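Local coordinates for replication initiation and membrane attachment protein (PDB 5WTN) that probably takes part in initiating and restarting bacterial DNA replication as a tetrameric component of the primosome, at residues V157-F165 / S198-F206; Y240-V251 / L266-Y274. All blocks are in the same frame, centred on the assembly; numbering follows the deposited sequence.

Overall arrangement
Both contacts lie on the same side of the chain's centre, about 20 Å apart between centres, and both touch the second subunit, interaction 1 through many more residues. Each is only partly buried. Interaction 1 fastens a one-turn helix to an extended loop through two near-straight hydrogen bonds that use backbone groups. Interaction 2 joins two helices and covers about twice the area, 661 against 313 Å², mostly with apolar and aromatic groups and a single hydrogen bond across it. Helix 227-240 and strand 283-287 both pack against residues of each contact. They also meet directly: Phe206 CE1 at the end of segment 198-206 lies 3.8 Å from Pro244 CA at the start of helix 244-254.

Interaction 1 (V157-F165 / S198-F206); sequences VTRSFSDVF and SYVLDDGVF
Ser162 turns OG back between its backbone N and carbonyl carbon (chi1 44°), facing Asp202, while Phe161 has CG on the far side from its own N (chi1 -166°), which carries the ring toward Tyr199 and Leu201. These residues open a one-turn helix, 161-164, with Ser160 at the N-cap position; the extended segment 198-202 runs past this helix start on its way to helix 208-217. Two hydrogen bonds fix the register. Phe161 N, a first-turn amide, donates to Val200 O at 2.9 Å and meets that oxygen almost in line with its C=O bond. Asp202 N then donates to Ser162 OG at 3.0 Å through a nearly straight N-H...O bond. Ser162 OG has a second hydrogen bond, with Ser160 OG at 3.1 Å, so two partners restrict the hydroxyl's rotation.

Beside this polar seam, Phe161 and Tyr199 form an oblique aromatic pair, with centroids 5.0 Å apart and planes at 43°; Phe161 CD1 rests over the rim of one Tyr199 face. Phe165 CD2 covers the centre of a Phe161 face, and Leu285 of strand 283-287 also packs on Phe161. The contact borders the subunit interface: Tyr199 OH is hydrogen-bonded to Asp121 of the second subunit, whose Gly86 packs against both side chains. Leu201 CD2 lies alongside Phe161, 3.7 Å from its CB, and Val205 CG1 closes the other end, 3.6 Å from Ser162 CB.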
loop_
_atom_site.group_PDB
_atom_site.type_symbol
_atom_site.label_atom_id
_atom_site.label_comp_id
_atom_site.label_asym_id
_atom_site.label_seq_id
_atom_site.Cartn_x
_atom_site.Cartn_y
_atom_site.Cartn_z
ATOM N N VAL A 157 9.338 24.584 17.727
ATOM C CA VAL A 157 10.240 24.151 18.788
ATOM C C VAL A 157 11.106 22.945 18.404
ATOM O O VAL A 157 11.755 22.353 19.268
ATOM C CB VAL A 157 9.470 23.898 20.103
ATOM C CG1 VAL A 157 8.618 25.114 20.434
ATOM C CG2 VAL A 157 8.589 22.654 19.979
ATOM N N THR A 158 11.044 22.523 17.142
ATOM C CA THR A 158 11.758 21.308 16.704
ATOM C C THR A 158 13.251 21.324 17.014
ATOM O O THR A 158 13.931 22.313 16.743
ATOM C CB THR A 158 11.651 21.094 15.183
ATOM O OG1 THR A 158 10.377 21.540 14.703
ATOM C CG2 THR A 158 11.823 19.621 14.841
ATOM N N ARG A 159 13.774 20.223 17.549
ATOM C CA ARG A 159 15.235 20.093 17.718
ATOM C C ARG A 159 15.960 19.798 16.396
ATOM O O ARG A 159 15.401 19.170 15.479
ATOM C CB ARG A 159 15.615 19.004 18.736
ATOM C CG ARG A 159 15.073 19.187 20.149
ATOM C CD ARG A 159 15.274 20.610 20.697
ATOM N NE ARG A 159 15.454 20.596 22.150
ATOM C CZ ARG A 159 14.466 20.436 23.034
ATOM N NH1 ARG A 159 13.207 20.282 22.623
ATOM N NH2 ARG A 159 14.734 20.429 24.340
ATOM N N SER A 160 17.211 20.250 16.318
ATOM C CA SER A 160 18.076 19.992 15.175
ATOM C C SER A 160 18.860 18.708 15.396
ATOM O O SER A 160 18.754 18.084 16.446
ATOM C CB SER A 160 19.055 21.139 15.004
ATOM O OG SER A 160 19.952 21.193 16.100
ATOM N N PHE A 161 19.657 18.316 14.409
ATOM C CA PHE A 161 20.424 17.086 14.500
ATOM C C PHE A 161 21.477 17.254 15.579
ATOM O O PHE A 161 21.701 16.354 16.389
ATOM C CB PHE A 161 21.091 16.811 13.155
ATOM C CG PHE A 161 21.635 15.413 13.010
ATOM C CD1 PHE A 161 20.899 14.434 12.347
ATOM C CD2 PHE A 161 22.881 15.078 13.513
ATOM C CE1 PHE A 161 21.392 13.134 12.199
ATOM C CE2 PHE A 161 23.380 13.785 13.369
ATOM C CZ PHE A 161 22.633 12.809 12.705
ATOM N N SER A 162 22.121 18.420 15.576
ATOM C CA SER A 162 23.229 18.713 16.482
ATOM C C SER A 162 22.757 18.843 17.929
ATOM O O SER A 162 23.522 18.571 18.857
ATOM C CB SER A 162 23.938 19.982 16.039
ATOM O OG SER A 162 23.000 20.989 15.702
ATOM N N ASP A 163 21.496 19.250 18.111
ATOM C CA ASP A 163 20.868 19.309 19.429
ATOM C C ASP A 163 20.761 17.932 20.080
ATOM O O ASP A 163 20.980 17.800 21.274
ATOM C CB ASP A 163 19.462 19.929 19.335
ATOM C CG ASP A 163 19.486 21.458 19.165
ATOM O OD1 ASP A 163 20.575 22.070 19.305
ATOM O OD2 ASP A 163 18.408 22.052 18.896
ATOM N N VAL A 164 20.361 16.931 19.301
ATOM C CA VAL A 164 20.061 15.578 19.792
ATOM C C VAL A 164 21.170 14.536 19.652
ATOM O O VAL A 164 21.113 13.465 20.266
ATOM C CB VAL A 164 18.803 15.064 19.050
ATOM C CG1 VAL A 164 18.231 13.801 19.680
ATOM C CG2 VAL A 164 17.777 16.150 19.052
ATOM N N PHE A 165 22.193 14.854 18.866
ATOM C CA PHE A 165 23.190 13.848 18.486
ATOM C C PHE A 165 24.610 14.393 18.492
ATOM O O PHE A 165 24.824 15.603 18.346
ATOM C CB PHE A 165 22.909 13.344 17.073
ATOM C CG PHE A 165 21.658 12.536 16.948
ATOM C CD1 PHE A 165 21.591 11.254 17.485
ATOM C CD2 PHE A 165 20.550 13.043 16.255
ATOM C CE1 PHE A 165 20.429 10.496 17.364
ATOM C CE2 PHE A 165 19.368 12.288 16.125
ATOM C CZ PHE A 165 19.307 11.015 16.676
ATOM N N SER A 198 14.307 17.078 5.893
ATOM C CA SER A 198 15.604 17.681 5.756
ATOM C C SER A 198 16.052 17.928 7.159
ATOM O O SER A 198 15.575 18.860 7.803
ATOM C CB SER A 198 15.489 18.989 4.981
ATOM O OG SER A 198 14.761 18.787 3.779
ATOM N N TYR A 199 16.981 17.115 7.644
ATOM C CA TYR A 199 17.526 17.389 8.959
ATOM C C TYR A 199 18.373 18.660 8.839
ATOM O O TYR A 199 18.796 19.020 7.723
ATOM C CB TYR A 199 18.305 16.189 9.528
ATOM C CG TYR A 199 19.611 15.847 8.848
ATOM C CD1 TYR A 199 20.726 16.655 8.993
ATOM C CD2 TYR A 199 19.747 14.681 8.105
ATOM C CE1 TYR A 199 21.929 16.340 8.385
ATOM C CE2 TYR A 199 20.954 14.351 7.501
ATOM C CZ TYR A 199 22.040 15.190 7.642
ATOM O OH TYR A 199 23.245 14.889 7.041
ATOM N N VAL A 200 18.595 19.353 9.956
ATOM C CA VAL A 200 19.442 20.543 9.932
ATOM C C VAL A 200 20.491 20.471 11.021
ATOM O O VAL A 200 20.299 19.764 12.015
ATOM C CB VAL A 200 18.640 21.849 10.080
ATOM C CG1 VAL A 200 17.983 22.218 8.760
ATOM C CG2 VAL A 200 17.613 21.726 11.184
ATOM N N LEU A 201 21.602 21.183 10.816
ATOM C CA LEU A 201 22.647 21.281 11.828
ATOM C C LEU A 201 22.810 22.738 12.186
ATOM O O LEU A 201 22.766 23.605 11.315
ATOM C CB LEU A 201 23.983 20.743 11.315
ATOM C CG LEU A 201 24.204 19.255 11.032
ATOM C CD1 LEU A 201 25.468 19.084 10.187
ATOM C CD2 LEU A 201 24.314 18.432 12.307
ATOM N N ASP A 202 23.020 23.021 13.467
ATOM C CA ASP A 202 23.250 24.393 13.909
ATOM C C ASP A 202 24.581 24.914 13.370
ATOM O O ASP A 202 25.610 24.251 13.500
ATOM C CB ASP A 202 23.232 24.475 15.437
ATOM C CG ASP A 202 22.629 25.770 15.944
ATOM O OD1 ASP A 202 21.439 26.024 15.663
ATOM O OD2 ASP A 202 23.346 26.535 16.623
ATOM N N ASP A 203 24.557 26.097 12.764
ATOM C CA ASP A 203 25.764 26.673 12.183
ATOM C C ASP A 203 26.893 26.722 13.211
ATOM O O ASP A 203 28.057 26.922 12.853
ATOM C CB ASP A 203 25.484 28.062 11.598
ATOM C CG ASP A 203 24.844 27.995 10.221
ATOM O OD1 ASP A 203 24.791 29.035 9.529
ATOM O OD2 ASP A 203 24.404 26.891 9.824
ATOM N N GLY A 204 26.547 26.506 14.478
ATOM C CA GLY A 204 27.515 26.483 15.553
ATOM C C GLY A 204 28.378 25.233 15.595
ATOM O O GLY A 204 29.366 25.186 16.329
ATOM N N VAL A 205 28.030 24.213 14.817
ATOM C CA VAL A 205 28.865 23.010 14.775
ATOM C C VAL A 205 30.253 23.285 14.159
ATOM O O VAL A 205 31.179 22.477 14.303
ATOM C CB VAL A 205 28.188 21.828 14.010
ATOM C CG1 VAL A 205 26.839 21.472 14.616
ATOM C CG2 VAL A 205 28.038 22.147 12.535
ATOM N N PHE A 206 30.375 24.414 13.458
ATOM C CA PHE A 206 31.598 24.767 12.744
ATOM C C PHE A 206 31.842 26.273 12.755
ATOM O O PHE A 206 30.913 27.049 12.506
ATOM C CB PHE A 206 31.492 24.297 11.286
ATOM C CG PHE A 206 32.696 24.633 10.450
ATOM C CD1 PHE A 206 33.850 23.866 10.538
ATOM C CD2 PHE A 206 32.677 25.710 9.580
ATOM C CE1 PHE A 206 34.955 24.162 9.778
ATOM C CE2 PHE A 206 33.792 26.017 8.816
ATOM C CZ PHE A 206 34.930 25.244 8.918
#

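Interaction 2 (Y240-V251 / L266-Y274); sequences YGIPPLEMQKLV and LRRAAREWY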
loop_
_atom_site.group_PDB
_atom_site.type_symbol
_atom_site.label_atom_id
_atom_site.label_comp_id
_atom_site.label_asym_id
_atom_site.label_seq_id
_atom_site.Cartn_x
_atom_site.Cartn_y
_atom_site.Cartn_z
ATOM N N TYR A 240 33.010 14.461 10.889
ATOM C CA TYR A 240 34.424 14.128 11.061
ATOM C C TYR A 240 35.246 14.905 12.115
ATOM O O TYR A 240 36.421 14.591 12.342
ATOM C CB TYR A 240 35.096 14.236 9.701
ATOM C CG TYR A 240 34.595 13.210 8.718
ATOM C CD1 TYR A 240 34.589 11.867 9.038
ATOM C CD2 TYR A 240 34.121 13.582 7.474
ATOM C CE1 TYR A 240 34.152 10.913 8.144
ATOM C CE2 TYR A 240 33.668 12.636 6.567
ATOM C CZ TYR A 240 33.688 11.295 6.908
ATOM O OH TYR A 240 33.236 10.326 6.022
ATOM N N GLY A 241 34.646 15.910 12.748
ATOM C CA GLY A 241 35.348 16.699 13.744
ATOM C C GLY A 241 36.471 17.565 13.188
ATOM O O GLY A 241 37.427 17.912 13.895
ATOM N N ILE A 242 36.355 17.935 11.920
ATOM C CA ILE A 242 37.382 18.735 11.256
ATOM C C ILE A 242 37.369 20.192 11.733
ATOM O O ILE A 242 36.364 20.886 11.605
ATOM C CB ILE A 242 37.185 18.713 9.712
ATOM C CG1 ILE A 242 37.142 17.278 9.190
ATOM C CG2 ILE A 242 38.275 19.495 9.002
ATOM C CD1 ILE A 242 36.898 17.202 7.731
ATOM N N PRO A 243 38.500 20.669 12.272
ATOM C CA PRO A 243 38.686 22.081 12.656
ATOM C C PRO A 243 38.729 23.016 11.437
ATOM O O PRO A 243 38.901 22.537 10.315
ATOM C CB PRO A 243 40.030 22.072 13.383
ATOM C CG PRO A 243 40.728 20.860 12.877
ATOM C CD PRO A 243 39.667 19.841 12.619
ATOM N N PRO A 244 38.548 24.336 11.647
ATOM C CA PRO A 244 38.477 25.285 10.523
ATOM C C PRO A 244 39.761 25.437 9.714
ATOM O O PRO A 244 39.662 25.563 8.498
ATOM C CB PRO A 244 38.133 26.615 11.211
ATOM C CG PRO A 244 37.491 26.216 12.492
ATOM C CD PRO A 244 38.234 24.990 12.926
ATOM N N LEU A 245 40.924 25.461 10.363
ATOM C CA LEU A 245 42.191 25.562 9.634
ATOM C C LEU A 245 42.359 24.365 8.720
ATOM O O LEU A 245 42.793 24.503 7.582
ATOM C CB LEU A 245 43.384 25.651 10.586
ATOM C CG LEU A 245 43.904 27.062 10.863
ATOM C CD1 LEU A 245 45.192 27.017 11.684
ATOM C CD2 LEU A 245 44.106 27.816 9.546
ATOM N N GLU A 246 42.004 23.187 9.222
ATOM C CA GLU A 246 42.051 21.987 8.404
ATOM C C GLU A 246 41.025 21.995 7.251
ATOM O O GLU A 246 41.341 21.552 6.142
ATOM C CB GLU A 246 41.948 20.722 9.274
ATOM C CG GLU A 246 43.157 20.476 10.189
ATOM C CD GLU A 246 44.454 20.136 9.436
ATOM O OE1 GLU A 246 44.563 19.013 8.881
ATOM O OE2 GLU A 246 45.380 20.982 9.407
ATOM N N MET A 247 39.867 22.638 7.342
ATOM C CA MET A 247 38.983 22.662 6.195
ATOM C C MET A 247 39.333 23.692 5.316
ATOM O O MET A 247 38.961 23.722 4.244
ATOM C CB MET A 247 37.572 22.889 6.531
ATOM C CG MET A 247 36.700 22.515 5.397
ATOM S SD MET A 247 35.836 21.157 5.919
ATOM C CE MET A 247 35.128 20.589 4.593
ATOM N N GLN A 248 40.077 24.571 5.802
ATOM C CA GLN A 248 40.663 25.527 4.888
ATOM C C GLN A 248 41.562 24.792 3.900
ATOM O O GLN A 248 41.432 24.992 2.693
ATOM C CB GLN A 248 41.439 26.601 5.641
ATOM C CG GLN A 248 41.945 27.730 4.761
ATOM C CD GLN A 248 42.741 28.760 5.542
ATOM O OE1 GLN A 248 42.448 29.029 6.713
ATOM N NE2 GLN A 248 43.761 29.337 4.902
ATOM N N LYS A 249 42.438 23.924 4.405
ATOM C CA LYS A 249 43.309 23.142 3.533
ATOM C C LYS A 249 42.493 22.329 2.532
ATOM O O LYS A 249 42.678 22.473 1.324
ATOM C CB LYS A 249 44.256 22.226 4.320
ATOM C CG LYS A 249 45.624 22.838 4.621
ATOM C CD LYS A 249 46.680 21.752 4.916
ATOM C CE LYS A 249 46.153 20.708 5.909
ATOM N NZ LYS A 249 47.150 19.669 6.360
ATOM N N LEU A 250 41.582 21.504 3.043
ATOM C CA LEU A 250 40.744 20.658 2.207
ATOM C C LEU A 250 40.056 21.454 1.107
ATOM O O LEU A 250 40.011 21.036 -0.049
ATOM C CB LEU A 250 39.688 19.968 3.059
ATOM C CG LEU A 250 40.222 19.138 4.221
ATOM C CD1 LEU A 250 39.063 18.466 4.954
ATOM C CD2 LEU A 250 41.230 18.108 3.721
ATOM N N VAL A 251 39.525 22.613 1.461
ATOM C CA VAL A 251 38.836 23.419 0.472
ATOM C C VAL A 251 39.858 23.868 -0.564
ATOM O O VAL A 251 39.662 23.673 -1.759
ATOM C CB VAL A 251 38.074 24.594 1.125
ATOM C CG1 VAL A 251 37.654 25.617 0.089
ATOM C CG2 VAL A 251 36.863 24.060 1.855
ATOM N N LEU A 266 35.498 17.534 -2.233
ATOM C CA LEU A 266 35.622 17.925 -0.833
ATOM C C LEU A 266 35.286 16.763 0.099
ATOM O O LEU A 266 36.017 16.500 1.043
ATOM C CB LEU A 266 34.701 19.103 -0.535
ATOM C CG LEU A 266 34.779 19.684 0.875
ATOM C CD1 LEU A 266 36.159 20.225 1.159
ATOM C CD2 LEU A 266 33.769 20.779 1.054
ATOM N N ARG A 267 34.183 16.071 -0.180
ATOM C CA ARG A 267 33.783 14.902 0.599
ATOM C C ARG A 267 34.889 13.857 0.673
ATOM O O ARG A 267 35.166 13.326 1.746
ATOM C CB ARG A 267 32.480 14.277 0.054
ATOM C CG ARG A 267 31.204 15.099 0.355
ATOM C CD ARG A 267 29.896 14.461 -0.165
ATOM N NE ARG A 267 29.632 13.107 0.348
ATOM C CZ ARG A 267 28.497 12.433 0.132
ATOM N NH1 ARG A 267 27.519 13.001 -0.571
ATOM N NH2 ARG A 267 28.327 11.200 0.624
ATOM N N ARG A 268 35.530 13.576 -0.459
ATOM C CA ARG A 268 36.636 12.621 -0.491
ATOM C C ARG A 268 37.802 13.071 0.373
ATOM O O ARG A 268 38.325 12.293 1.158
ATOM C CB ARG A 268 37.126 12.403 -1.921
ATOM C CG ARG A 268 36.064 11.830 -2.848
ATOM C CD ARG A 268 36.649 11.233 -4.130
ATOM N NE ARG A 268 35.606 11.126 -5.148
ATOM C CZ ARG A 268 35.401 12.035 -6.097
ATOM N NH1 ARG A 268 36.189 13.108 -6.171
ATOM N NH2 ARG A 268 34.417 11.873 -6.979
ATOM N N ALA A 269 38.209 14.325 0.208
ATOM C CA ALA A 269 39.302 14.902 0.974
ATOM C C ALA A 269 39.036 14.761 2.465
ATOM O O ALA A 269 39.927 14.384 3.232
ATOM C CB ALA A 269 39.463 16.358 0.620
ATOM N N ALA A 270 37.804 15.073 2.859
ATOM C CA ALA A 270 37.353 14.938 4.236
ATOM C C ALA A 270 37.433 13.487 4.710
ATOM O O ALA A 270 38.000 13.210 5.772
ATOM C CB ALA A 270 35.941 15.472 4.374
ATOM N N ARG A 271 36.865 12.570 3.927
ATOM C CA ARG A 271 36.904 11.140 4.248
ATOM C C ARG A 271 38.345 10.652 4.402
ATOM O O ARG A 271 38.634 9.833 5.270
ATOM C CB ARG A 271 36.135 10.313 3.194
ATOM C CG ARG A 271 36.285 8.776 3.302
ATOM C CD ARG A 271 35.239 7.980 2.468
ATOM N NE ARG A 271 34.892 8.601 1.180
ATOM C CZ ARG A 271 33.723 9.194 0.910
ATOM N NH1 ARG A 271 32.761 9.247 1.832
ATOM N NH2 ARG A 271 33.504 9.734 -0.289
ATOM N N GLU A 272 39.249 11.179 3.579
ATOM C CA GLU A 272 40.662 10.826 3.646
ATOM C C GLU A 272 41.302 11.366 4.930
ATOM O O GLU A 272 41.960 10.633 5.672
ATOM C CB GLU A 272 41.406 11.376 2.420
ATOM C CG GLU A 272 41.105 10.667 1.089
ATOM C CD GLU A 272 41.720 11.380 -0.128
ATOM O OE1 GLU A 272 42.618 12.240 0.048
ATOM O OE2 GLU A 272 41.298 11.084 -1.270
ATOM N N TRP A 273 41.116 12.658 5.173
ATOM C CA TRP A 273 41.628 13.315 6.373
ATOM C C TRP A 273 41.276 12.522 7.630
ATOM O O TRP A 273 42.102 12.367 8.525
ATOM C CB TRP A 273 41.045 14.727 6.452
ATOM C CG TRP A 273 41.527 15.577 7.595
ATOM C CD1 TRP A 273 42.509 16.525 7.551
ATOM C CD2 TRP A 273 41.020 15.591 8.942
ATOM N NE1 TRP A 273 42.656 17.115 8.788
ATOM C CE2 TRP A 273 41.755 16.559 9.656
ATOM C CE3 TRP A 273 40.023 14.874 9.613
ATOM C CZ2 TRP A 273 41.522 16.829 11.010
ATOM C CZ3 TRP A 273 39.794 15.142 10.956
ATOM C CH2 TRP A 273 40.538 16.112 11.640
ATOM N N TYR A 274 40.056 11.995 7.683
ATOM C CA TYR A 274 39.612 11.277 8.868
ATOM C C TYR A 274 40.377 9.971 9.040
ATOM O O TYR A 274 40.749 9.622 10.158
ATOM C CB TYR A 274 38.111 11.027 8.806
ATOM C CG TYR A 274 37.475 10.585 10.108
ATOM C CD1 TYR A 274 37.184 9.243 10.342
ATOM C CD2 TYR A 274 37.137 11.512 11.095
ATOM C CE1 TYR A 274 36.581 8.835 11.523
ATOM C CE2 TYR A 274 36.532 11.113 12.275
ATOM C CZ TYR A 274 36.258 9.774 12.483
ATOM O OH TYR A 274 35.658 9.373 13.653
#
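Glu246 OE1 accepts a hydrogen bond from Trp273 NE1 at 2.7 Å, with an N-H...O angle of 162°; it uses the anti lone pair and lies in the indole plane. Lys249 NZ makes a long salt bridge to the same oxygen at 3.7 Å. The bond spans two consecutive helices, 244-251 and 266-274, packed at 131° with axes 9.8 Å apart at closest approach. Trp273 swings CG away from its own backbone N (chi1 -177°), laying the indole across the turn before helix 244-251. There Ile242 CG1 makes a CH-pi contact over the six-membered ring, 4.1 Å from its centroid, and Pro243 CD sits 3.9 Å from Trp273 CZ2. Replacing Trp273 by an alanine is likely to deprive Glu246 OE1 of this N-H donor and open a gap beside Ile242 and Pro243.

Further along the helix, Leu250 is a knob in the hole of Leu266, Ala269, Ala270 and Trp273. Leu236 of helix 227-240 packs on Met247, Leu266 and Ala270. At the other end the rings of Tyr240 and Tyr274 meet obliquely, centroids 4.9 Å apart, and Tyr240 also touches Val126 of the second subunit. Met247, bent at its second torsion, brings CE to 3.6 Å from Leu266 CD1.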